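Local coordinates for TetR-family transcriptional regulator (Streptomyces coelicolor A3, PDB 2QIB), which probably binds cis-regulatory DNA through a helix-turn-helix motif and regulates transcription, as TetR-family proteins do, at residues I157-A160 and E161-L165. Sequence-based numbering, arbitrary orientation.
Sequences ISLA and ESTAL
I157 O accepts a hydrogen bond from E161 N at 3.0 Å, and S158 O and A160 O likewise take the amides of S162 and A164: i to i+4 bonds of an alpha helix, 147-168, in the TetR-type C-terminal domain. L159 O, whose bond from T163 N completes the series, is gripped twice. T163 N reaches L159 O at 2.8 Å, and T163 OG1, 2.9 Å from L159 O, bonds from the opposite face of the carbonyl, 37° out of its plane. Chi1 of -66° sets that hydroxyl anti to the carbonyl carbon of T163, turned back over the preceding turn. A valine here would probably leave L159 O with the amide bond alone and set a methyl against it where the hydroxyl now donates. One turn after I157, E161 runs extended beyond CG, and its OE2 lies 3.7 Å from I157 CG2 as the two side chains cross; R129 holds this carboxylate in a salt bridge. At the subunit interface, S158 OG and S162 OG hydrogen-bond to S162 and S158 of the second subunit, respectively, pairing the two copies of the helix. A water links S158 to E161, lying 2.9 Å from S158 OG and donating to E161 OE2 at 2.8 Å.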
loop_
_atom_site.group_PDB
_atom_site.type_symbol
_atom_site.label_atom_id
_atom_site.label_comp_id
_atom_site.label_asym_id
_atom_site.label_seq_id
_atom_site.Cartn_x
_atom_site.Cartn_y
_atom_site.Cartn_z
ATOM N N ILE A 157 7.218 0.504 2.409
ATOM C CA ILE A 157 6.354 1.232 3.379
ATOM C C ILE A 157 4.877 0.968 3.052
ATOM O O ILE A 157 4.099 0.648 3.937
ATOM C CB ILE A 157 6.677 2.744 3.421
ATOM C CG1 ILE A 157 8.089 2.946 4.015
ATOM C CG2 ILE A 157 5.585 3.516 4.225
ATOM C CD1 ILE A 157 8.694 4.342 3.753
ATOM N N SER A 158 4.486 1.015 1.777
ATOM C CA SER A 158 3.096 0.655 1.384
ATOM C C SER A 158 2.760 -0.804 1.718
ATOM O O SER A 158 1.639 -1.120 2.149
ATOM C CB SER A 158 2.882 0.906 -0.115
ATOM O OG SER A 158 3.113 2.297 -0.428
ATOM N N LEU A 159 3.725 -1.695 1.489
ATOM C CA LEU A 159 3.584 -3.120 1.800
ATOM C C LEU A 159 3.335 -3.301 3.322
ATOM O O LEU A 159 2.490 -4.128 3.748
ATOM C CB LEU A 159 4.870 -3.885 1.401
ATOM C CG LEU A 159 4.730 -5.392 1.608
ATOM C CD1 LEU A 159 3.761 -5.954 0.545
ATOM C CD2 LEU A 159 6.105 -6.011 1.440
ATOM N N ALA A 160 4.114 -2.574 4.129
ATOM C CA ALA A 160 3.986 -2.654 5.589
ATOM C C ALA A 160 2.634 -2.104 6.100
ATOM O O ALA A 160 2.031 -2.682 7.019
ATOM C CB ALA A 160 5.159 -1.948 6.282
ATOM N N GLU A 161 2.134 -1.020 5.493
ATOM C CA GLU A 161 0.774 -0.519 5.767
ATOM C C GLU A 161 -0.282 -1.589 5.421
ATOM O O GLU A 161 -1.182 -1.921 6.209
ATOM C CB GLU A 161 0.534 0.709 4.875
ATOM C CG GLU A 161 1.307 1.892 5.292
ATOM C CD GLU A 161 1.011 3.114 4.389
ATOM O OE1 GLU A 161 -0.085 3.186 3.795
ATOM O OE2 GLU A 161 1.893 3.975 4.298
ATOM N N SER A 162 -0.181 -2.152 4.222
ATOM C CA SER A 162 -1.146 -3.141 3.772
ATOM C C SER A 162 -1.157 -4.379 4.664
ATOM O O SER A 162 -2.209 -4.914 5.015
ATOM C CB SER A 162 -0.806 -3.557 2.346
ATOM O OG SER A 162 -1.832 -4.411 1.863
ATOM N N THR A 163 0.043 -4.843 5.000
ATOM C CA THR A 163 0.207 -6.031 5.826
ATOM C C THR A 163 -0.470 -5.818 7.183
ATOM O O THR A 163 -1.191 -6.706 7.658
ATOM C CB THR A 163 1.689 -6.408 5.971
ATOM O OG1 THR A 163 2.198 -6.810 4.683
ATOM C CG2 THR A 163 1.890 -7.563 6.938
ATOM N N ALA A 164 -0.234 -4.665 7.808
ATOM C CA ALA A 164 -0.845 -4.399 9.117
ATOM C C ALA A 164 -2.378 -4.324 8.997
ATOM O O ALA A 164 -3.096 -4.863 9.837
ATOM C CB ALA A 164 -0.293 -3.078 9.706
ATOM N N LEU A 165 -2.884 -3.699 7.936
ATOM C CA LEU A 165 -4.337 -3.575 7.749
ATOM C C LEU A 165 -4.972 -4.953 7.507
ATOM O O LEU A 165 -6.046 -5.294 8.062
ATOM C CB LEU A 165 -4.640 -2.658 6.552
ATOM C CG LEU A 165 -4.335 -1.188 6.790
ATOM C CD1 LEU A 165 -4.361 -0.442 5.452
ATOM C CD2 LEU A 165 -5.366 -0.590 7.842
HETATM O O HOH W 1 2.647 4.272 1.584
#